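Local coordinates for putative O-methyltransferase (Klebsiella pneumoniae subsp. pneumoniae, PDB 3TFW), which probably transfers a methyl group from S-adenosylmethionine to an oxygen atom of a substrate, at residues D27-R32 / M81-P86; E35-A40 / A101-E106. One frame throughout, in Å; residues are numbered along the deposited sequence.

In the fold
Helix 28-39 illustrates how one helix can be attached by different chemistry at its two ends. Contact 1 holds its first turn to the turn after helix 76-82, and contact 2 sets its last turn against helix 98-110; their centres lie about 15 Å apart. Both are partly buried and sit towards the periphery, about 15 and 17 Å from the centre of the chain, so neither belongs to the deep core. At the N-terminal end a long arginine spans a wide backbone gap to reach a capping aspartate. At the C-terminal end the backbones come closer, and a buried valine packs against alanine and an asparagine whose amide is held by residues outside the two segments, one of them further along helix 98-110.

Contact 1. Residues D27-R32 / M81-P86; sequences DPVLDR and MARELP
L30 and R83 mark the closest backbone approach, yet their CA atoms are 11.4 Å apart, a gap too wide for short side chains. R83 bridges it with a chain extended from CG to NE, pointing at the first turn of helix 28-39, while D27 comes from the opposite direction. The salt bridge is lopsided. R83 NH1 donates to D27 OD2 at 2.8 Å, along a bent path that meets the oxygen from well above the carboxylate plane. R83 NH2 reaches D27 OD1 only weakly, at 3.4 Å. Carboxylate and guanidinium planes are 27° apart. D27 OD1 also accepts from L30 N at 3.3 Å, and weakly from V29 N. V29 packs at the guanidinium edge, beside NH2. L30 lays CD2 over one guanidinium face, 4.0 Å above the plane and off towards its rim. The same leucine packs on Y76, I79 and W80 of helix 76-82. R83 itself lies in a type I turn, A82 to L85. This is a classic helix N-cap: one aspartate accepts from L30 N, and weakly from V29 N, and also takes an arginine from the turn after helix 76-82 of the Rossmann-like methyltransferase fold.

Contact 2. Residues E35-A40 / A101-E106; sequences ENNHRA and AQVARE
The flat carboxamide of N37 meets V103 at its oxygen end: V103 CG1 lies 3.5 Å from N37 OD1, tilted out of the amide plane and not at the flat edge. The guanidinium groups of R39 and R105 stay outside this interface. Between the helices the backbones draw close, with N37 CA and V103 CA 7.0 Å apart, and V103 fills the gap with both methyls. Its CG1 stands anti to the backbone N (chi1 174°), which sends that branch to N37 and the other, CG2, to A40. A40 CB and V103 CG2 are 3.5 Å apart, a tight fit for two methyl carbons. L42, in the loop that follows, touches both N37 and V103 and extends the apolar patch. Helix 98-110 offers further points of attachment beyond the valine. N107 takes a hydrogen bond from N36 ND2 on its OD1 and gives a weak one from its ND2 to N37 OD1, while H99 NE2 pairs with A40 O at the end of helix 28-39. N37 ND2 turns instead to D46 OD1, away from both helices. The bonds to N107, D46 and H99 thus engage both asparagine ND2 atoms, A40 O and, weakly, N37 OD1, while close methyl packing brings V103 and A40 together between these polar ties.

Contact 1. Residues D27-R32 / M81-P86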
# COMPACT_ATOMS: atom_id res chain seq x y z
N ASP A 27 7.18 -20.79 -0.10
CA ASP A 27 8.13 -20.66 -1.18
C ASP A 27 9.50 -21.15 -0.74
O ASP A 27 10.16 -20.49 0.07
CB ASP A 27 8.18 -19.21 -1.69
CG ASP A 27 8.82 -19.10 -3.06
OD1 ASP A 27 9.94 -19.60 -3.23
OD2 ASP A 27 8.19 -18.50 -3.96
N PRO A 28 9.93 -22.32 -1.27
CA PRO A 28 11.20 -22.97 -0.92
C PRO A 28 12.42 -22.10 -1.21
O PRO A 28 13.33 -22.03 -0.39
CB PRO A 28 11.22 -24.23 -1.81
CG PRO A 28 9.80 -24.46 -2.18
CD PRO A 28 9.20 -23.08 -2.29
N VAL A 29 12.44 -21.43 -2.36
CA VAL A 29 13.58 -20.58 -2.70
C VAL A 29 13.69 -19.34 -1.80
O VAL A 29 14.79 -19.01 -1.35
CB VAL A 29 13.67 -20.26 -4.24
CG1 VAL A 29 12.31 -20.24 -4.87
CG2 VAL A 29 14.43 -18.97 -4.51
N LEU A 30 12.56 -18.69 -1.50
CA LEU A 30 12.58 -17.54 -0.59
C LEU A 30 13.02 -17.94 0.82
O LEU A 30 13.75 -17.20 1.47
CB LEU A 30 11.23 -16.82 -0.55
CG LEU A 30 10.83 -16.03 -1.79
CD1 LEU A 30 9.48 -15.37 -1.56
CD2 LEU A 30 11.88 -14.99 -2.17
N ASP A 31 12.56 -19.11 1.28
CA ASP A 31 13.00 -19.67 2.56
C ASP A 31 14.51 -19.80 2.57
O ASP A 31 15.16 -19.42 3.54
CB ASP A 31 12.36 -21.05 2.81
CG ASP A 31 10.86 -20.99 3.09
OD1 ASP A 31 10.35 -19.94 3.54
OD2 ASP A 31 10.19 -22.02 2.88
N ARG A 32 15.07 -20.35 1.49
CA ARG A 32 16.51 -20.58 1.39
C ARG A 32 17.29 -19.27 1.32
O ARG A 32 18.36 -19.15 1.91
CB ARG A 32 16.82 -21.47 0.18
CG ARG A 32 18.22 -22.06 0.19
CD ARG A 32 18.31 -23.27 -0.72
NE ARG A 32 19.70 -23.60 -1.03
CZ ARG A 32 20.09 -24.61 -1.79
NH1 ARG A 32 19.19 -25.42 -2.35
NH2 ARG A 32 21.38 -24.81 -2.00
N MSE A 81 10.51 -8.44 -6.18
CA MSE A 81 10.24 -7.54 -7.29
C MSE A 81 10.61 -8.13 -8.63
O MSE A 81 9.79 -8.10 -9.55
CB MSE A 81 10.90 -6.17 -7.07
CG MSE A 81 10.22 -5.41 -5.93
SE MSE A 81 10.99 -3.63 -5.74
CE MSE A 81 12.69 -4.15 -4.90
N ALA A 82 11.81 -8.71 -8.72
CA ALA A 82 12.34 -9.19 -10.01
C ALA A 82 11.51 -10.30 -10.64
O ALA A 82 11.37 -10.37 -11.87
CB ALA A 82 13.80 -9.62 -9.87
N ARG A 83 10.92 -11.17 -9.82
CA ARG A 83 10.04 -12.24 -10.34
C ARG A 83 8.86 -11.73 -11.15
O ARG A 83 8.34 -12.45 -12.01
CB ARG A 83 9.52 -13.11 -9.20
CG ARG A 83 10.51 -14.11 -8.70
CD ARG A 83 10.08 -14.58 -7.34
NE ARG A 83 10.86 -15.73 -6.91
CZ ARG A 83 10.51 -16.52 -5.90
NH1 ARG A 83 9.38 -16.28 -5.23
NH2 ARG A 83 11.28 -17.54 -5.56
N GLU A 84 8.45 -10.49 -10.89
CA GLU A 84 7.29 -9.92 -11.55
C GLU A 84 7.61 -9.19 -12.85
O GLU A 84 6.71 -8.73 -13.53
CB GLU A 84 6.51 -9.00 -10.59
CG GLU A 84 6.08 -9.68 -9.30
CD GLU A 84 5.17 -10.88 -9.53
OE1 GLU A 84 4.44 -10.90 -10.54
OE2 GLU A 84 5.19 -11.79 -8.69
N LEU A 85 8.90 -9.07 -13.17
CA LEU A 85 9.32 -8.42 -14.41
C LEU A 85 9.02 -9.29 -15.63
O LEU A 85 9.09 -10.52 -15.55
CB LEU A 85 10.82 -8.08 -14.36
CG LEU A 85 11.30 -6.95 -13.44
CD1 LEU A 85 12.83 -6.98 -13.34
CD2 LEU A 85 10.85 -5.59 -13.96
N PRO A 86 8.69 -8.66 -16.77
CA PRO A 86 8.61 -9.38 -18.05
C PRO A 86 9.98 -9.90 -18.47
O PRO A 86 11.00 -9.55 -17.85
CB PRO A 86 8.12 -8.30 -19.02
CG PRO A 86 8.55 -7.01 -18.42
CD PRO A 86 8.41 -7.22 -16.94

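Contact 2. Residues E35-A40 / A101-E106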
# COMPACT_ATOMS: atom_id res chain seq x y z
N GLU A 35 17.52 -18.06 4.83
CA GLU A 35 18.48 -18.94 5.52
C GLU A 35 19.92 -18.53 5.20
O GLU A 35 20.77 -18.46 6.10
CB GLU A 35 18.24 -20.40 5.13
CG GLU A 35 16.97 -21.01 5.72
CD GLU A 35 16.57 -22.35 5.09
OE1 GLU A 35 17.26 -22.86 4.18
OE2 GLU A 35 15.53 -22.89 5.51
N ASN A 36 20.18 -18.25 3.92
CA ASN A 36 21.50 -17.79 3.46
C ASN A 36 21.92 -16.47 4.10
O ASN A 36 23.08 -16.31 4.51
CB ASN A 36 21.50 -17.62 1.94
CG ASN A 36 21.51 -18.94 1.19
OD1 ASN A 36 21.74 -20.01 1.78
ND2 ASN A 36 21.28 -18.88 -0.12
N ASN A 37 20.99 -15.52 4.15
CA ASN A 37 21.25 -14.22 4.78
C ASN A 37 21.67 -14.34 6.24
O ASN A 37 22.65 -13.73 6.67
CB ASN A 37 20.02 -13.30 4.65
CG ASN A 37 19.77 -12.86 3.22
OD1 ASN A 37 20.53 -13.20 2.32
ND2 ASN A 37 18.71 -12.09 3.01
N HIS A 38 20.91 -15.14 6.99
CA HIS A 38 21.19 -15.36 8.41
C HIS A 38 22.52 -16.07 8.60
O HIS A 38 23.34 -15.65 9.40
CB HIS A 38 20.06 -16.16 9.06
CG HIS A 38 18.78 -15.40 9.21
ND1 HIS A 38 17.56 -16.01 9.35
CD2 HIS A 38 18.54 -14.07 9.23
CE1 HIS A 38 16.62 -15.09 9.46
NE2 HIS A 38 17.19 -13.90 9.38
N ARG A 39 22.73 -17.14 7.83
CA ARG A 39 24.00 -17.87 7.85
C ARG A 39 25.20 -16.96 7.58
O ARG A 39 26.24 -17.06 8.25
CB ARG A 39 23.94 -19.03 6.84
CG ARG A 39 25.20 -19.90 6.79
CD ARG A 39 24.96 -21.16 5.97
NE ARG A 39 23.72 -21.83 6.39
CZ ARG A 39 22.63 -21.96 5.63
NH1 ARG A 39 22.61 -21.50 4.39
NH2 ARG A 39 21.56 -22.57 6.12
N ALA A 40 25.05 -16.03 6.63
CA ALA A 40 26.11 -15.06 6.35
C ALA A 40 26.25 -13.98 7.42
O ALA A 40 27.15 -13.14 7.34
CB ALA A 40 25.92 -14.43 4.97
N ALA A 101 26.97 -7.80 -1.07
CA ALA A 101 26.90 -8.01 -2.52
C ALA A 101 27.17 -9.47 -2.89
O ALA A 101 26.47 -10.03 -3.73
CB ALA A 101 27.84 -7.09 -3.27
N GLN A 102 28.16 -10.07 -2.24
CA GLN A 102 28.50 -11.48 -2.45
C GLN A 102 27.32 -12.40 -2.13
O GLN A 102 26.97 -13.28 -2.92
CB GLN A 102 29.71 -11.86 -1.60
CG GLN A 102 30.13 -13.32 -1.72
CD GLN A 102 31.20 -13.73 -0.71
OE1 GLN A 102 31.29 -13.18 0.39
NE2 GLN A 102 32.01 -14.71 -1.09
N VAL A 103 26.71 -12.20 -0.98
CA VAL A 103 25.55 -12.99 -0.57
C VAL A 103 24.37 -12.78 -1.52
O VAL A 103 23.72 -13.74 -1.94
CB VAL A 103 25.15 -12.64 0.89
CG1 VAL A 103 23.86 -13.35 1.29
CG2 VAL A 103 26.29 -13.00 1.84
N ALA A 104 24.11 -11.52 -1.85
CA ALA A 104 23.03 -11.19 -2.79
C ALA A 104 23.21 -11.87 -4.16
O ALA A 104 22.23 -12.39 -4.73
CB ALA A 104 22.94 -9.67 -2.94
N ARG A 105 24.44 -11.89 -4.66
CA ARG A 105 24.75 -12.51 -5.97
C ARG A 105 24.34 -13.99 -5.96
O ARG A 105 23.70 -14.48 -6.90
CB ARG A 105 26.24 -12.39 -6.32
CG ARG A 105 26.73 -10.99 -6.61
CD ARG A 105 28.13 -10.96 -7.24
NE ARG A 105 29.13 -11.74 -6.51
CZ ARG A 105 30.03 -11.22 -5.69
NH1 ARG A 105 30.08 -9.91 -5.49
NH2 ARG A 105 30.90 -12.01 -5.07
N GLU A 106 24.68 -14.67 -4.88
CA GLU A 106 24.32 -16.07 -4.71
C GLU A 106 22.81 -16.29 -4.65
O GLU A 106 22.30 -17.24 -5.24
CB GLU A 106 25.03 -16.66 -3.49
CG GLU A 106 26.53 -16.77 -3.71
CD GLU A 106 27.32 -17.11 -2.46
OE1 GLU A 106 26.72 -17.24 -1.37
OE2 GLU A 106 28.56 -17.26 -2.58